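PDB 5D5P: HcgB, which probably acts as a guanylyltransferase in biosynthesis of the iron-guanylylpyridinol cofactor of [Fe]-hydrogenase, joining a guanylyl group to the pyridinol precursor. Local coordinates for residues G21-I24 with E25-D28; T44-E47 with K48-K51. One frame throughout, in Å; residues are numbered along the deposited sequence.

Interaction 1 of 2, residues G21-I24 with E25-D28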
loop_
_atom_site.group_PDB
_atom_site.type_symbol
_atom_site.label_atom_id
_atom_site.label_comp_id
_atom_site.label_asym_id
_atom_site.label_seq_id
_atom_site.Cartn_x
_atom_site.Cartn_y
_atom_site.Cartn_z
ATOM N N GLY A 21 16.729 -7.268 8.530
ATOM C CA GLY A 21 16.848 -6.255 7.505
ATOM C C GLY A 21 16.773 -6.884 6.132
ATOM O O GLY A 21 16.901 -8.103 5.984
ATOM N N ASP A 22 16.585 -6.051 5.116
ATOM C CA ASP A 22 16.623 -6.534 3.744
ATOM C C ASP A 22 18.042 -6.777 3.255
ATOM O O ASP A 22 19.023 -6.377 3.899
ATOM C CB ASP A 22 15.896 -5.560 2.818
ATOM C CG ASP A 22 14.530 -5.168 3.349
ATOM O OD1 ASP A 22 14.062 -5.813 4.315
ATOM O OD2 ASP A 22 13.917 -4.236 2.787
ATOM N N LYS A 23 18.136 -7.437 2.108
ATOM C CA LYS A 23 19.417 -7.780 1.531
ATOM C C LYS A 23 19.520 -7.213 0.133
ATOM O O LYS A 23 18.507 -7.033 -0.542
ATOM C CB LYS A 23 19.638 -9.292 1.513
ATOM C CG LYS A 23 19.580 -9.942 2.873
ATOM C CD LYS A 23 20.442 -11.191 2.872
ATOM C CE LYS A 23 19.615 -12.433 3.074
ATOM N NZ LYS A 23 19.478 -12.755 4.527
ATOM N N ILE A 24 20.740 -6.907 -0.295
ATOM C CA ILE A 24 20.912 -6.371 -1.631
ATOM C C ILE A 24 20.442 -7.385 -2.689
ATOM O O ILE A 24 19.910 -6.994 -3.723
ATOM C CB ILE A 24 22.384 -5.939 -1.882
ATOM C CG1 ILE A 24 22.505 -5.226 -3.232
ATOM C CG2 ILE A 24 23.335 -7.116 -1.757
ATOM C CD1 ILE A 24 23.740 -4.383 -3.344
ATOM N N GLU A 25 20.587 -8.683 -2.405
ATOM C CA GLU A 25 20.110 -9.722 -3.323
ATOM C C GLU A 25 18.614 -9.619 -3.614
ATOM O O GLU A 25 18.173 -9.889 -4.739
ATOM C CB GLU A 25 20.408 -11.123 -2.776
ATOM C CG GLU A 25 21.883 -11.466 -2.747
ATOM C CD GLU A 25 22.564 -11.167 -1.415
ATOM O OE1 GLU A 25 22.116 -10.258 -0.679
ATOM O OE2 GLU A 25 23.589 -11.822 -1.128
ATOM N N GLU A 26 17.837 -9.218 -2.610
ATOM C CA GLU A 26 16.391 -9.146 -2.765
ATOM C C GLU A 26 16.030 -7.987 -3.678
ATOM O O GLU A 26 15.161 -8.099 -4.543
ATOM C CB GLU A 26 15.713 -9.018 -1.390
ATOM C CG GLU A 26 15.865 -10.293 -0.545
ATOM C CD GLU A 26 15.673 -10.075 0.957
ATOM O OE1 GLU A 26 15.519 -8.915 1.391
ATOM O OE2 GLU A 26 15.717 -11.073 1.717
ATOM N N ILE A 27 16.740 -6.880 -3.515
ATOM C CA ILE A 27 16.547 -5.731 -4.389
ATOM C C ILE A 27 16.970 -6.056 -5.829
ATOM O O ILE A 27 16.256 -5.743 -6.785
ATOM C CB ILE A 27 17.346 -4.520 -3.863
ATOM C CG1 ILE A 27 16.669 -3.995 -2.598
ATOM C CG2 ILE A 27 17.434 -3.419 -4.929
ATOM C CD1 ILE A 27 15.304 -3.452 -2.885
ATOM N N ASP A 28 18.125 -6.696 -5.962
ATOM C CA ASP A 28 18.634 -7.091 -7.261
ATOM C C ASP A 28 17.628 -7.991 -7.974
ATOM O O ASP A 28 17.409 -7.859 -9.169
ATOM C CB ASP A 28 19.991 -7.800 -7.122
ATOM C CG ASP A 28 21.152 -6.820 -6.896
ATOM O OD1 ASP A 28 20.960 -5.595 -7.103
ATOM O OD2 ASP A 28 22.269 -7.281 -6.544
#

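Interaction 2 of 2, residues T44-E47 with K48-K51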
loop_
_atom_site.group_PDB
_atom_site.type_symbol
_atom_site.label_atom_id
_atom_site.label_comp_id
_atom_site.label_asym_id
_atom_site.label_seq_id
_atom_site.Cartn_x
_atom_site.Cartn_y
_atom_site.Cartn_z
ATOM N N THR A 44 -5.518 -0.729 -16.649
ATOM C CA THR A 44 -6.328 0.470 -16.813
ATOM C C THR A 44 -6.965 0.441 -18.170
ATOM O O THR A 44 -6.465 -0.229 -19.068
ATOM C CB THR A 44 -5.485 1.743 -16.704
ATOM O OG1 THR A 44 -6.354 2.876 -16.723
ATOM C CG2 THR A 44 -4.514 1.841 -17.887
ATOM N N SER A 45 -8.065 1.168 -18.344
ATOM C CA SER A 45 -8.580 1.356 -19.680
ATOM C C SER A 45 -8.526 2.820 -20.113
ATOM O O SER A 45 -9.034 3.179 -21.176
ATOM C CB SER A 45 -10.003 0.818 -19.745
ATOM O OG SER A 45 -10.772 1.407 -18.715
ATOM N N ASN A 46 -7.899 3.652 -19.288
ATOM C CA ASN A 46 -7.694 5.061 -19.600
ATOM C C ASN A 46 -6.427 5.268 -20.435
ATOM O O ASN A 46 -5.324 4.965 -19.959
ATOM C CB ASN A 46 -7.614 5.890 -18.305
ATOM C CG ASN A 46 -7.499 7.364 -18.573
ATOM O OD1 ASN A 46 -6.405 7.934 -18.627
ATOM N ND2 ASN A 46 -8.646 7.996 -18.803
ATOM N N GLU A 47 -6.586 5.777 -21.653
ATOM C CA GLU A 47 -5.484 5.823 -22.595
ATOM C C GLU A 47 -4.439 6.825 -22.112
ATOM O O GLU A 47 -3.248 6.619 -22.284
ATOM C CB GLU A 47 -5.993 6.184 -23.992
ATOM C CG GLU A 47 -7.048 5.203 -24.498
ATOM C CD GLU A 47 -6.491 4.146 -25.440
ATOM O OE1 GLU A 47 -5.325 4.295 -25.882
ATOM O OE2 GLU A 47 -7.233 3.178 -25.756
ATOM N N LYS A 48 -4.888 7.886 -21.456
ATOM C CA LYS A 48 -3.973 8.903 -20.953
ATOM C C LYS A 48 -3.076 8.357 -19.833
ATOM O O LYS A 48 -1.860 8.587 -19.853
ATOM C CB LYS A 48 -4.783 10.119 -20.508
ATOM C CG LYS A 48 -3.991 11.227 -19.931
ATOM C CD LYS A 48 -4.893 12.423 -19.566
ATOM C CE LYS A 48 -5.675 12.191 -18.289
ATOM N NZ LYS A 48 -6.492 13.385 -17.913
ATOM N N LYS A 49 -3.648 7.621 -18.873
ATOM C CA LYS A 49 -2.830 6.976 -17.837
ATOM C C LYS A 49 -1.933 5.914 -18.459
ATOM O O LYS A 49 -0.756 5.785 -18.074
ATOM C CB LYS A 49 -3.705 6.344 -16.753
ATOM C CG LYS A 49 -4.506 7.392 -15.970
ATOM C CD LYS A 49 -5.229 6.791 -14.757
ATOM C CE LYS A 49 -6.275 7.781 -14.244
ATOM N NZ LYS A 49 -7.626 7.186 -14.062
ATOM N N PHE A 50 -2.468 5.146 -19.413
ATOM C CA PHE A 50 -1.658 4.114 -20.066
ATOM C C PHE A 50 -0.417 4.709 -20.715
ATOM O O PHE A 50 0.690 4.156 -20.615
ATOM C CB PHE A 50 -2.461 3.367 -21.128
ATOM C CG PHE A 50 -1.655 2.358 -21.885
ATOM C CD1 PHE A 50 -1.167 1.225 -21.258
ATOM C CD2 PHE A 50 -1.353 2.559 -23.219
ATOM C CE1 PHE A 50 -0.423 0.305 -21.949
ATOM C CE2 PHE A 50 -0.595 1.634 -23.910
ATOM C CZ PHE A 50 -0.134 0.504 -23.265
ATOM N N LYS A 51 -0.585 5.845 -21.374
ATOM C CA LYS A 51 0.565 6.473 -22.018
ATOM C C LYS A 51 1.621 6.894 -20.993
ATOM O O LYS A 51 2.831 6.707 -21.213
ATOM C CB LYS A 51 0.135 7.673 -22.847
ATOM C CG LYS A 51 1.329 8.393 -23.511
ATOM C CD LYS A 51 0.936 9.627 -24.310
ATOM C CE LYS A 51 2.183 10.343 -24.852
ATOM N NZ LYS A 51 3.212 9.393 -25.378
#

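Interaction 1 of 2, residues G21-I24 with E25-D28
Glu26 folds its side chain back over Lys23, and the chain is worth following outward. Its CB starts 3.5 Å from the backbone O of Lys23. The first torsion sets CG beside Glu26's own backbone N (chi1 -68°), which sends the rest of the chain back toward the start of the helix rather than along it; CG is 4.2 Å from Lys23 O. CD then comes within 4.1 Å of Lys23 CB, and the two side chains pass at a slant. At the tip, OE1 takes the backbone N-H of Lys23 at 3.1 Å; the bond is moderately bent, and the donor sits well above the carboxylate plane, 65° out of it. OE2 lies 4.2 Å from Lys23 CG and finds its charged partner in Arg19, through a salt bridge. Helix 3-15 touches this side chain at Thr6 and Ala10, and Pro107 of the second subunit packs on it as well.

The backbone bonds of the first turn start here: Lys23 O accepts from Glu26 N, with a weak bond from Ile27 N besides, and Ile24 O takes Asp28 N at 2.9 Å. On the outer side, Glu25 bends at chi2 so that its OE1 rests 3.4 Å from Lys23 CB and also against Ile24 CG2. Asp22 reaches away to Ser130 of the second subunit, which hydrogen-bonds OD2.

Lys23 is the N-cap, and the Glu26 carboxylate accepts its N-H; a lysine side chain offers no acceptor, so this is not a reciprocal capping box. Asp22 OD1 lies 4.5 Å from Glu26 OE1, like charges close together, which Arg19 probably eases. The chemistry is that of a largely buried carboxylate, shared between a backbone N-H and an arginine, holding the helix start.

Interaction 2 of 2, residues T44-E47 with K48-K51
The carboxamide of Asn46 is wedged between the first residues of the helix, with Lys49 CG over one face of its oxygen end and Lys48 CB on the other side of the plane, each 3.3 Å from OD1. At the edge, in the plane of the amide, OD1 accepts the backbone N-H of Lys49 at 2.8 Å, and the bond is fairly straight at 159°. The second flat group, the ring of Phe50, leaves this contact and packs against Ile65 and Met67 of strand 64-67; the CB of Phe50 meets Thr44 CG2 at 4.1 Å.

Asn46 CG stands anti to the backbone N (chi1 -176°), beside the carbonyl carbon, and this brings OD1 up to the N-H of Lys49 in the first turn. The loop is fixed from behind too: Thr44 OG1 takes the N-H of Asn46 at 3.1 Å, an ST turn. Next come the helical bonds, Phe50 N to Asn46 O at 2.9 Å, in the carbonyl plane, and Lys51 N to Glu47 O. With an alanine here in place of Asn46, the N-H of Lys49 would probably lose its side-chain acceptor, and a gap would open between the two lysine stems, where the amide now sits.

Lys48 and Lys49 both touch Ile138 of helix 138-151, while Lys51 NZ makes a salt bridge with Asp55. The whole is a classic asparagine N-cap joined to an ST turn, at the crossing from strand 39-43 to helix 47-57. The run Thr-Ser-Asn-Glu-Lys-Lys recalls the phosphate-binding loop after the first strand in relatives such as inosine triphosphatases, so a comparable role in nucleotide binding is possible here.

In the fold
Interactions 1 and 2 are both helix starts, met in series along the chain. Interaction 1 opens helix 24-35, reached by the loop from helix 3-15; the chain then enters strand 39-43 of the mixed sheet, and interaction 2 opens helix 47-57 directly after that strand. Their centres are 32 Å apart, the nearest atoms about 23 Å, and they lie on opposite sides of the chain's centre, so neither touches the other. Their surroundings differ as well. Asp22, Glu26 and Ile27 meet the second subunit, so interaction 1 forms part of the subunit contact, whereas no other chain of the assembly reaches 44-51, which rests on strand 64-67 and helix 138-151 of its own subunit.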